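Local atomic coordinates of saframycin Mx1 synthetase B (Legionella pneumophila subsp. pneumophila, PDB entry 3KXW), a protein that belongs to the ANL superfamily of AMP-binding enzymes, pairing a large AMP-binding region with a smaller C-terminal one, and holds 5'-O-[(S)-(dodecanoyloxy)(hydroxy)phosphoryl]adenosine in its pocket. Residues A[197-200]-A[201-205]; A[404-407]-A[408-411]; A[549-553]-A[554-558]. All coordinates share one frame; numbering follows the deposited sequence.

Contact 1: residues A[197-200]-A[201-205]; sequences NKIF and TSFHM. With 1ZZ (5'-O-[(S)-(dodecanoyloxy)(hydroxy)phosphoryl]adenosine), chain B.
F200 turns its CG anti to its backbone N (chi1 -172°), which swings the ring under CB of M205, while M205 turns its own CG anti to its carbonyl carbon (chi1 -62°) and so directs the selenium and CE beyond it. The setting is a Schellman motif, which ends helix 189-202 as a worked example of how a helix C terminus is closed. H204, with positive phi, is the C-prime residue; M205 N donates to F200 O at 3.1 Å, and H204 N donates to T201 O at 3.0 Å. The turn thus folds M205 back onto the last part of the helix and places its CB 3.6 Å from the ring centroid of F200, only 14° off the ring normal, a CH-pi contact over one face. The selenium of this selenomethionine lies obliquely to the same ring, a Met-aromatic contact, while the extended chain carries CE on to C1 of 1ZZ at 3.7 Å. I199 lies alongside M205 and brings CG2 to within 3.9 Å of CE of M205. Together with F203, these two residues form part of the 1ZZ pocket: CZ of F203 comes within 3.4 Å of C3 of the ligand, and C1 stands above one face of the F203 ring, displaced toward its rim. Side chains of helix 220-233 and strand 263-266 also pack against M205. On the polar side, two hydroxyls return to the helix backbone four residues earlier. T201 OG1 and T201 N both donate to N197 O, arriving from opposite faces of its carbonyl plane. K198 O is gripped in the same two-sided way by S202 N and S202 OG, with OG at 2.8 Å from that oxygen.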
ATOM      1  N   ASN A 197      -6.717  -3.068 -16.926  1.00 16.41           N
ATOM      2  CA  ASN A 197      -6.415  -2.656 -18.295  1.00 15.42           C
ATOM      3  C   ASN A 197      -5.700  -1.307 -18.327  1.00 16.39           C
ATOM      4  O   ASN A 197      -4.768  -1.092 -19.113  1.00 15.20           O
ATOM      5  CB  ASN A 197      -7.696  -2.558 -19.126  1.00 18.56           C
ATOM      6  CG  ASN A 197      -7.433  -2.001 -20.524  1.00 22.50           C
ATOM      7  OD1 ASN A 197      -6.687  -2.595 -21.305  1.00 29.16           O
ATOM      8  ND2 ASN A 197      -8.041  -0.862 -20.837  1.00 28.15           N
ATOM      9  N   LYS A 198      -6.144  -0.393 -17.480  1.00 15.23           N
ATOM     10  CA  LYS A 198      -5.507   0.908 -17.410  1.00 15.09           C
ATOM     11  C   LYS A 198      -4.048   0.776 -16.951  1.00 15.42           C
ATOM     12  O   LYS A 198      -3.164   1.440 -17.489  1.00 15.02           O
ATOM     13  CB  LYS A 198      -6.277   1.841 -16.484  1.00 15.67           C
ATOM     14  CG  LYS A 198      -7.523   2.423 -17.125  1.00 17.24           C
ATOM     15  CD  LYS A 198      -8.385   3.101 -16.065  1.00 16.98           C
ATOM     16  CE  LYS A 198      -9.417   4.034 -16.691  1.00 19.12           C
ATOM     17  NZ  LYS A 198     -10.387   3.365 -17.592  1.00 17.73           N
ATOM     18  N   ILE A 199      -3.804  -0.094 -15.978  1.00 14.86           N
ATOM     19  CA  ILE A 199      -2.447  -0.344 -15.483  1.00 13.79           C
ATOM     20  C   ILE A 199      -1.561  -1.001 -16.549  1.00 15.72           C
ATOM     21  O   ILE A 199      -0.442  -0.536 -16.826  1.00 15.64           O
ATOM     22  CB  ILE A 199      -2.472  -1.229 -14.205  1.00 12.66           C
ATOM     23  CG1 ILE A 199      -3.262  -0.526 -13.089  1.00 12.77           C
ATOM     24  CG2 ILE A 199      -1.054  -1.595 -13.748  1.00 13.90           C
ATOM     25  CD1 ILE A 199      -3.554  -1.412 -11.869  1.00 12.94           C
ATOM     26  N   PHE A 200      -2.048  -2.087 -17.140  1.00 14.81           N
ATOM     27  CA  PHE A 200      -1.291  -2.787 -18.185  1.00 15.86           C
ATOM     28  C   PHE A 200      -0.921  -1.830 -19.314  1.00 16.85           C
ATOM     29  O   PHE A 200       0.207  -1.846 -19.839  1.00 18.06           O
ATOM     30  CB  PHE A 200      -2.098  -3.977 -18.724  1.00 15.91           C
ATOM     31  CG  PHE A 200      -1.337  -4.865 -19.664  1.00 17.39           C
ATOM     32  CD1 PHE A 200      -0.710  -6.016 -19.197  1.00 19.04           C
ATOM     33  CD2 PHE A 200      -1.260  -4.565 -21.017  1.00 20.28           C
ATOM     34  CE1 PHE A 200      -0.011  -6.850 -20.069  1.00 20.37           C
ATOM     35  CE2 PHE A 200      -0.563  -5.396 -21.895  1.00 21.70           C
ATOM     36  CZ  PHE A 200       0.048  -6.541 -21.421  1.00 20.67           C
ATOM     37  N   THR A 201      -1.870  -0.984 -19.676  1.00 17.59           N
ATOM     38  CA  THR A 201      -1.681  -0.081 -20.799  1.00 18.56           C
ATOM     39  C   THR A 201      -0.764   1.067 -20.456  1.00 18.85           C
ATOM     40  O   THR A 201       0.182   1.357 -21.198  1.00 20.42           O
ATOM     41  CB  THR A 201      -3.013   0.489 -21.263  1.00 19.36           C
ATOM     42  OG1 THR A 201      -3.787  -0.567 -21.822  1.00 21.02           O
ATOM     43  CG2 THR A 201      -2.788   1.549 -22.311  1.00 21.85           C
ATOM     44  N   SER A 202      -1.047   1.718 -19.331  1.00 17.14           N
ATOM     45  CA  SER A 202      -0.314   2.921 -18.930  1.00 19.18           C
ATOM     46  C   SER A 202       1.155   2.596 -18.626  1.00 17.75           C
ATOM     47  O   SER A 202       2.032   3.410 -18.904  1.00 18.50           O
ATOM     48  CB  SER A 202      -0.998   3.605 -17.735  1.00 17.86           C
ATOM     49  OG  SER A 202      -2.302   4.064 -18.086  1.00 19.55           O
ATOM     50  N   PHE A 203       1.402   1.400 -18.092  1.00 15.36           N
ATOM     51  CA  PHE A 203       2.758   0.935 -17.780  1.00 18.30           C
ATOM     52  C   PHE A 203       3.487   0.330 -18.991  1.00 17.25           C
ATOM     53  O   PHE A 203       4.581  -0.200 -18.853  1.00 16.95           O
ATOM     54  CB  PHE A 203       2.768  -0.067 -16.599  1.00 15.51           C
ATOM     55  CG  PHE A 203       2.711   0.599 -15.236  1.00 15.79           C
ATOM     56  CD1 PHE A 203       1.592   1.346 -14.853  1.00 16.83           C
ATOM     57  CD2 PHE A 203       3.772   0.481 -14.344  1.00 16.64           C
ATOM     58  CE1 PHE A 203       1.536   1.990 -13.596  1.00 15.28           C
ATOM     59  CE2 PHE A 203       3.719   1.112 -13.079  1.00 15.88           C
ATOM     60  CZ  PHE A 203       2.596   1.857 -12.723  1.00 15.76           C
ATOM     61  N   HIS A 204       2.873   0.402 -20.169  1.00 18.38           N
ATOM     62  CA  HIS A 204       3.491  -0.133 -21.381  1.00 19.91           C
ATOM     63  C   HIS A 204       3.969  -1.572 -21.196  1.00 19.56           C
ATOM     64  O   HIS A 204       5.072  -1.922 -21.615  1.00 16.66           O
ATOM     65  CB  HIS A 204       4.676   0.737 -21.809  1.00 21.67           C
ATOM     66  CG  HIS A 204       4.292   2.055 -22.418  1.00 20.67           C
ATOM     67  ND1 HIS A 204       3.145   2.738 -22.078  1.00 24.29           N
ATOM     68  CD2 HIS A 204       4.931   2.835 -23.323  1.00 26.54           C
ATOM     69  CE1 HIS A 204       3.078   3.867 -22.762  1.00 25.28           C
ATOM     70  NE2 HIS A 204       4.156   3.954 -23.521  1.00 29.02           N
HETATM   71  N   MSE A 205       3.150  -2.405 -20.559  1.00 17.08           N
HETATM   72  CA  MSE A 205       3.506  -3.804 -20.347  1.00 17.69           C
HETATM   73  C   MSE A 205       3.486  -4.561 -21.661  1.00 19.74           C
HETATM   74  O   MSE A 205       2.737  -4.212 -22.562  1.00 20.11           O
HETATM   75  CB  MSE A 205       2.526  -4.457 -19.371  1.00 17.92           C
HETATM   76  CG  MSE A 205       2.572  -3.788 -18.022  1.00 18.17           C
HETATM   77 SE   MSE A 205       1.759  -4.837 -16.600  1.00 29.13          SE
HETATM   78  CE  MSE A 205       1.970  -3.502 -15.208  1.00 16.92           C
TER
HETATM   79  P   1ZZ B 589      -4.931   3.884  -0.550  1.00 27.29           P
HETATM   80  C1  1ZZ B 589       2.133  -2.592 -11.604  1.00 19.84           C
HETATM   81  N1  1ZZ B 589      -1.519   9.066  -2.228  1.00 20.73           N
HETATM   82  O1  1ZZ B 589      -2.131   4.373  -2.144  1.00 26.48           O
HETATM   83  C2  1ZZ B 589       2.079  -1.535 -10.493  1.00 15.74           C
HETATM   84  N2  1ZZ B 589      -0.658   8.420  -4.188  1.00 16.13           N
HETATM   85  O2  1ZZ B 589      -4.216   3.317  -1.941  1.00 30.34           O
HETATM   86  C3  1ZZ B 589       1.041  -0.444 -10.786  1.00 16.89           C
HETATM   87  N3  1ZZ B 589      -0.319  11.392  -2.066  1.00 19.79           N
HETATM   88  O3  1ZZ B 589      -6.369   3.814  -0.699  1.00 24.51           O
HETATM   89  C4  1ZZ B 589       0.690   0.333  -9.509  1.00 16.04           C
HETATM   90  N4  1ZZ B 589       1.127  11.769  -3.957  1.00 18.51           N
HETATM   91  O4  1ZZ B 589      -4.435   2.957   0.675  1.00 35.96           O
HETATM   92  C5  1ZZ B 589       0.023   1.688  -9.796  1.00 16.60           C
HETATM   93  N5  1ZZ B 589       1.355  10.322  -5.777  1.00 15.58           N
HETATM   94  O5  1ZZ B 589      -4.443   5.442  -0.213  1.00 25.13           O
HETATM   95  C6  1ZZ B 589      -0.165   2.424  -8.462  1.00 17.21           C
HETATM   96  O6  1ZZ B 589      -2.756   7.702  -0.565  1.00 23.97           O
HETATM   97  C7  1ZZ B 589      -0.665   3.888  -8.382  1.00 15.61           C
HETATM   98  O7  1ZZ B 589      -3.802  10.397  -0.228  1.00 23.57           O
HETATM   99  C8  1ZZ B 589      -0.693   4.606  -7.019  1.00 15.64           C
HETATM  100  O8  1ZZ B 589      -5.746   9.247  -1.244  1.00 20.22           O
HETATM  101  C9  1ZZ B 589      -1.979   4.217  -6.272  1.00 17.50           C
HETATM  102  C10 1ZZ B 589      -1.853   4.240  -4.730  1.00 18.02           C
HETATM  103  C11 1ZZ B 589      -3.118   3.565  -4.130  1.00 20.47           C
HETATM  104  C12 1ZZ B 589      -3.374   4.155  -2.730  1.00 25.25           C
HETATM  105  C13 1ZZ B 589      -4.567   6.468  -1.173  1.00 26.53           C
HETATM  106  C14 1ZZ B 589      -4.056   7.664  -0.660  1.00 23.64           C
HETATM  107  C15 1ZZ B 589      -4.474   8.926  -1.500  1.00 20.57           C
HETATM  108  C16 1ZZ B 589      -3.590   9.853  -1.177  1.00 24.15           C
HETATM  109  C17 1ZZ B 589      -2.380   9.053  -1.132  1.00 22.07           C
HETATM  110  C18 1ZZ B 589      -1.453   8.043  -3.259  1.00 19.13           C
HETATM  111  C19 1ZZ B 589      -0.108   9.746  -3.774  1.00 18.63           C
HETATM  112  C20 1ZZ B 589      -0.658  10.127  -2.659  1.00 18.59           C
HETATM  113  C21 1ZZ B 589       0.563  12.165  -2.651  1.00 18.74           C
HETATM  114  C22 1ZZ B 589       0.839  10.692  -4.483  1.00 17.34           C
HETATM  115  O   HOH W   1       0.931  -2.232 -22.868  1.00 23.62           O

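Contact 2: residues A[404-407]-A[408-411]; sequences VQSN and SVAK
S406 OG is held from two directions: it accepts from S408 N at 2.9 Å, and it is hydrogen-bonded to OE1 of Q381 outside the turn. The first of these bonds makes an ST turn, superposed on a type I beta turn from S406 to V409 that takes the chain out of strand 400-405. Such superposition shows how one serine can fix a reversal with both its side chain and its backbone. The side chain reaches S408 N because OG occupies the crowded position between the backbone N and the carbonyl carbon of S406 (chi1 85°). The backbone closes the turn with V409 N donating to S406 O at 3.0 Å; this donor stands above the carbonyl plane, 56° out of it, so the bond uses the face of the carbonyl group. Within the turn, S408 sends OG away from its carbonyl carbon to hydrogen bonds with D194 OD2 and N195 ND2, both on helix 189-202, and S408 O is bonded to T333 OG1. The turn is therefore tied to that helix by a buried serine. An apolar bridge backs it: V409 CG2 meets V404 CG1 at 4.0 Å, the two valines approaching at a slant, the one closing the turn and the other still in the strand. The side chain of V404 is about 9 Å from 1ZZ, while V409 also packs on F424 of helix 417-424. Across the mouth of the turn, water 2 donates to V409 O at 2.8 Å and, weakly, to S406 O at 3.4 Å.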
ATOM      1  N   VAL A 404     -12.667  12.369  -9.067  1.00 14.32           N
ATOM      2  CA  VAL A 404     -12.354  11.337 -10.053  1.00 16.79           C
ATOM      3  C   VAL A 404     -13.614  10.724 -10.630  1.00 16.00           C
ATOM      4  O   VAL A 404     -14.588  10.545  -9.910  1.00 17.19           O
ATOM      5  CB  VAL A 404     -11.510  10.227  -9.409  1.00 15.05           C
ATOM      6  CG1 VAL A 404     -11.170   9.146 -10.423  1.00 14.74           C
ATOM      7  CG2 VAL A 404     -10.247  10.837  -8.793  1.00 15.76           C
ATOM      8  N   GLN A 405     -13.591  10.404 -11.921  1.00 18.19           N
ATOM      9  CA  GLN A 405     -14.684   9.652 -12.557  1.00 19.94           C
ATOM     10  C   GLN A 405     -14.166   8.663 -13.585  1.00 17.69           C
ATOM     11  O   GLN A 405     -13.336   9.017 -14.419  1.00 17.70           O
ATOM     12  CB  GLN A 405     -15.711  10.601 -13.223  1.00 21.74           C
ATOM     13  CG  GLN A 405     -16.679   9.871 -14.164  1.00 26.43           C
ATOM     14  CD  GLN A 405     -17.768  10.783 -14.713  1.00 32.37           C
ATOM     15  OE1 GLN A 405     -17.486  11.788 -15.380  1.00 35.61           O
ATOM     16  NE2 GLN A 405     -19.021  10.437 -14.436  1.00 33.67           N
ATOM     17  N   SER A 406     -14.649   7.423 -13.520  1.00 16.18           N
ATOM     18  CA  SER A 406     -14.392   6.442 -14.568  1.00 16.24           C
ATOM     19  C   SER A 406     -15.019   5.110 -14.170  1.00 17.44           C
ATOM     20  O   SER A 406     -15.528   4.951 -13.058  1.00 15.35           O
ATOM     21  CB  SER A 406     -12.879   6.221 -14.781  1.00 17.29           C
ATOM     22  OG  SER A 406     -12.363   5.253 -13.859  1.00 14.90           O
ATOM     23  N   ASN A 407     -14.941   4.139 -15.068  1.00 16.48           N
ATOM     24  CA  ASN A 407     -15.439   2.801 -14.773  1.00 18.09           C
ATOM     25  C   ASN A 407     -14.637   2.078 -13.671  1.00 17.04           C
ATOM     26  O   ASN A 407     -15.023   0.994 -13.217  1.00 16.32           O
ATOM     27  CB  ASN A 407     -15.465   1.973 -16.050  1.00 19.61           C
ATOM     28  CG  ASN A 407     -16.634   2.342 -16.964  1.00 22.60           C
ATOM     29  OD1 ASN A 407     -16.586   2.104 -18.165  1.00 27.54           O
ATOM     30  ND2 ASN A 407     -17.674   2.930 -16.395  1.00 21.33           N
ATOM     31  N   SER A 408     -13.515   2.664 -13.254  1.00 14.36           N
ATOM     32  CA  SER A 408     -12.727   2.112 -12.137  1.00 14.13           C
ATOM     33  C   SER A 408     -13.202   2.623 -10.781  1.00 15.51           C
ATOM     34  O   SER A 408     -12.754   2.144  -9.740  1.00 15.04           O
ATOM     35  CB  SER A 408     -11.214   2.443 -12.305  1.00 13.25           C
ATOM     36  OG  SER A 408     -10.634   1.694 -13.377  1.00 12.05           O
ATOM     37  N   VAL A 409     -14.087   3.610 -10.777  1.00 14.97           N
ATOM     38  CA  VAL A 409     -14.573   4.136  -9.512  1.00 16.51           C
ATOM     39  C   VAL A 409     -15.490   3.125  -8.845  1.00 16.27           C
ATOM     40  O   VAL A 409     -16.460   2.656  -9.438  1.00 13.99           O
ATOM     41  CB  VAL A 409     -15.301   5.482  -9.671  1.00 16.07           C
ATOM     42  CG1 VAL A 409     -16.067   5.807  -8.398  1.00 15.75           C
ATOM     43  CG2 VAL A 409     -14.279   6.585 -10.030  1.00 15.76           C
ATOM     44  N   ALA A 410     -15.155   2.796  -7.613  1.00 13.10           N
ATOM     45  CA  ALA A 410     -15.814   1.731  -6.873  1.00 16.08           C
ATOM     46  C   ALA A 410     -17.258   2.077  -6.493  1.00 17.41           C
ATOM     47  O   ALA A 410     -17.719   3.215  -6.636  1.00 15.41           O
ATOM     48  CB  ALA A 410     -15.002   1.379  -5.635  1.00 14.99           C
ATOM     49  N   LYS A 411     -17.950   1.069  -5.978  1.00 18.14           N
ATOM     50  CA  LYS A 411     -19.373   1.125  -5.720  1.00 20.98           C
ATOM     51  C   LYS A 411     -19.768   1.757  -4.363  1.00 22.62           C
ATOM     52  O   LYS A 411     -20.921   2.123  -4.145  1.00 25.69           O
ATOM     53  CB  LYS A 411     -19.934  -0.310  -5.833  1.00 22.44           C
ATOM     54  CG  LYS A 411     -21.409  -0.471  -5.443  1.00 28.80           C
ATOM     55  CD  LYS A 411     -22.305   0.483  -6.200  1.00 32.79           C
ATOM     56  CE  LYS A 411     -23.770   0.076  -6.057  1.00 34.44           C
ATOM     57  NZ  LYS A 411     -24.655   0.968  -6.878  1.00 38.80           N
TER
HETATM   58  O   HOH W   2     -18.150   4.176 -11.021  1.00 25.83           O

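Contact 3: residues A[549-553]-A[554-558]; sequences PHTTS and GKIRR
Residues 549-553 run as an irregular approach to helix 554-567, and the chain turns into that helix at S553, the N-cap residue. R557 N donates to S553 O at 3.1 Å in an almost straight bond (N-H...O 170°), the first helical link back to the cap. S553 OG, anti to its backbone N (chi1 180°), accepts from I556 N at 3.4 Å, a weak capping bond although nearly linear. The same segment, PHTTSGKIRR, resembles the last of the core sequence motifs of the ANL superfamily, and it illustrates how a polar sequence can prepare a helix start. Just ahead of the cap, T551 OG1 accepts from S553 N at 2.9 Å, forming an ST turn that positions the capping serine. The arginine chain of R557 is bent at chi3 (-70°), which brings its guanidinium beside T551, with the methyl CG2 of T551 over one face, 3.7 Å from NH2. S553 O lies on a face of that group as well, offset toward its rim. I556 presses CG1 against S553 OG at 3.4 Å, the apolar branch lying beside the capping hydroxyl. Further on, R558 forms a salt bridge with E474 and packs on F492 of strand 486-496. Water 3 accepts from K555 NZ at 2.7 Å and is also hydrogen-bonded to S553 OG. The hydroxyl of S553 thus caps I556 N only weakly, while S553 O accepts the first regular helical bond, which implies that the start of the helix rests more on that backbone bond.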
ATOM      1  N   PRO A 549       9.489  13.771  31.966  1.00 35.03           N
ATOM      2  CA  PRO A 549       8.969  13.972  33.323  1.00 35.55           C
ATOM      3  C   PRO A 549       7.989  12.871  33.730  1.00 36.55           C
ATOM      4  O   PRO A 549       7.279  12.325  32.876  1.00 34.23           O
ATOM      5  CB  PRO A 549       8.261  15.336  33.234  1.00 37.89           C
ATOM      6  CG  PRO A 549       8.850  16.006  32.020  1.00 37.64           C
ATOM      7  CD  PRO A 549       9.142  14.879  31.061  1.00 36.32           C
ATOM      8  N   HIS A 550       7.960  12.540  35.018  1.00 34.24           N
ATOM      9  CA  HIS A 550       7.022  11.541  35.503  1.00 33.56           C
ATOM     10  C   HIS A 550       5.609  11.948  35.135  1.00 35.08           C
ATOM     11  O   HIS A 550       5.224  13.114  35.276  1.00 33.98           O
ATOM     12  CB  HIS A 550       7.119  11.362  37.021  1.00 34.48           C
ATOM     13  CG  HIS A 550       5.946  10.635  37.608  1.00 33.10           C
ATOM     14  ND1 HIS A 550       5.875   9.257  37.668  1.00 35.95           N
ATOM     15  CD2 HIS A 550       4.784  11.094  38.129  1.00 30.89           C
ATOM     16  CE1 HIS A 550       4.725   8.900  38.214  1.00 35.18           C
ATOM     17  NE2 HIS A 550       4.042   9.996  38.503  1.00 35.32           N
ATOM     18  N   THR A 551       4.836  10.982  34.658  1.00 34.23           N
ATOM     19  CA  THR A 551       3.434  11.217  34.358  1.00 34.72           C
ATOM     20  C   THR A 551       2.761   9.904  34.034  1.00 35.43           C
ATOM     21  O   THR A 551       3.400   8.946  33.596  1.00 36.38           O
ATOM     22  CB  THR A 551       3.226  12.219  33.181  1.00 35.88           C
ATOM     23  OG1 THR A 551       1.827  12.323  32.869  1.00 34.88           O
ATOM     24  CG2 THR A 551       3.979  11.758  31.937  1.00 33.48           C
ATOM     25  N   THR A 552       1.460   9.861  34.263  1.00 33.56           N
ATOM     26  CA  THR A 552       0.686   8.682  33.960  1.00 35.82           C
ATOM     27  C   THR A 552      -0.087   8.964  32.675  1.00 35.34           C
ATOM     28  O   THR A 552      -0.943   8.182  32.283  1.00 36.05           O
ATOM     29  CB  THR A 552      -0.288   8.348  35.111  1.00 34.06           C
ATOM     30  OG1 THR A 552      -1.182   9.447  35.324  1.00 38.82           O
ATOM     31  CG2 THR A 552       0.478   8.099  36.397  1.00 35.59           C
ATOM     32  N   SER A 553       0.235  10.083  32.023  1.00 34.58           N
ATOM     33  CA  SER A 553      -0.500  10.519  30.838  1.00 32.53           C
ATOM     34  C   SER A 553       0.354  10.504  29.577  1.00 31.08           C
ATOM     35  O   SER A 553       1.284  11.295  29.440  1.00 29.85           O
ATOM     36  CB  SER A 553      -1.064  11.931  31.044  1.00 35.03           C
ATOM     37  OG  SER A 553      -1.775  12.374  29.892  1.00 33.85           O
ATOM     38  N   GLY A 554       0.026   9.618  28.644  1.00 30.28           N
ATOM     39  CA  GLY A 554       0.686   9.633  27.347  1.00 29.36           C
ATOM     40  C   GLY A 554       0.656  11.013  26.696  1.00 27.15           C
ATOM     41  O   GLY A 554       1.652  11.465  26.133  1.00 25.08           O
ATOM     42  N   LYS A 555      -0.487  11.692  26.770  1.00 27.75           N
ATOM     43  CA  LYS A 555      -0.618  13.010  26.145  1.00 27.25           C
ATOM     44  C   LYS A 555       0.365  14.036  26.714  1.00 27.85           C
ATOM     45  O   LYS A 555       1.020  14.748  25.969  1.00 25.44           O
ATOM     46  CB  LYS A 555      -2.062  13.531  26.250  1.00 30.57           C
ATOM     47  CG  LYS A 555      -3.108  12.577  25.679  1.00 32.10           C
ATOM     48  CD  LYS A 555      -4.533  13.063  25.955  1.00 36.56           C
ATOM     49  CE  LYS A 555      -5.577  11.966  25.672  1.00 37.79           C
ATOM     50  NZ  LYS A 555      -5.571  10.866  26.699  1.00 36.75           N
ATOM     51  N   ILE A 556       0.464  14.111  28.038  1.00 30.66           N
ATOM     52  CA  ILE A 556       1.408  15.015  28.683  1.00 27.27           C
ATOM     53  C   ILE A 556       2.852  14.687  28.282  1.00 28.62           C
ATOM     54  O   ILE A 556       3.658  15.576  27.947  1.00 26.59           O
ATOM     55  CB  ILE A 556       1.267  14.942  30.229  1.00 31.94           C
ATOM     56  CG1 ILE A 556      -0.160  15.315  30.654  1.00 32.28           C
ATOM     57  CG2 ILE A 556       2.294  15.835  30.908  1.00 32.31           C
ATOM     58  CD1 ILE A 556      -0.596  16.687  30.179  1.00 35.55           C
ATOM     59  N   ARG A 557       3.178  13.402  28.303  1.00 28.48           N
ATOM     60  CA  ARG A 557       4.518  12.951  27.940  1.00 27.87           C
ATOM     61  C   ARG A 557       4.825  13.339  26.494  1.00 25.02           C
ATOM     62  O   ARG A 557       5.907  13.825  26.171  1.00 24.55           O
ATOM     63  CB  ARG A 557       4.598  11.430  28.114  1.00 29.05           C
ATOM     64  CG  ARG A 557       6.004  10.854  28.120  1.00 30.44           C
ATOM     65  CD  ARG A 557       5.986   9.348  28.346  1.00 26.54           C
ATOM     66  NE  ARG A 557       5.579   9.008  29.701  1.00 31.68           N
ATOM     67  CZ  ARG A 557       4.457   8.361  30.007  1.00 33.26           C
ATOM     68  NH1 ARG A 557       3.629   7.967  29.045  1.00 31.30           N
ATOM     69  NH2 ARG A 557       4.167   8.099  31.273  1.00 34.66           N
ATOM     70  N   ARG A 558       3.851  13.089  25.631  1.00 25.40           N
ATOM     71  CA  ARG A 558       3.954  13.343  24.199  1.00 26.94           C
ATOM     72  C   ARG A 558       4.119  14.834  23.923  1.00 25.66           C
ATOM     73  O   ARG A 558       4.935  15.243  23.089  1.00 24.47           O
ATOM     74  CB  ARG A 558       2.660  12.837  23.559  1.00 28.09           C
ATOM     75  CG  ARG A 558       2.635  12.738  22.090  1.00 27.25           C
ATOM     76  CD  ARG A 558       1.374  11.985  21.646  1.00 24.72           C
ATOM     77  NE  ARG A 558       1.137  10.767  22.417  1.00 24.35           N
ATOM     78  CZ  ARG A 558      -0.016  10.479  23.012  1.00 26.87           C
ATOM     79  NH1 ARG A 558      -1.037  11.310  22.910  1.00 28.22           N
ATOM     80  NH2 ARG A 558      -0.165   9.342  23.680  1.00 25.75           N
TER
HETATM   81  O   HOH W   3      -3.369  10.210  28.176  1.00 36.77           O

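Overall arrangement
Followed from the N terminus, the three contacts come in series, none nesting within or crossing another, and each is a local closure of a few residues. Contact 1 ends helix 189-202 beside the 1ZZ pocket. Contact 2 turns the chain out of strand 400-405, and although some 200 residues separate it from contact 1 it packs against the same helix: K198 CD lies 3.8 Å from S408 OG, and the two centres are about 17 Å apart. Contact 3 opens helix 554-567 in the smaller C-terminal part of the chain, with its centre about 51 Å from that of contact 1 and on the opposite side of the chain's centre.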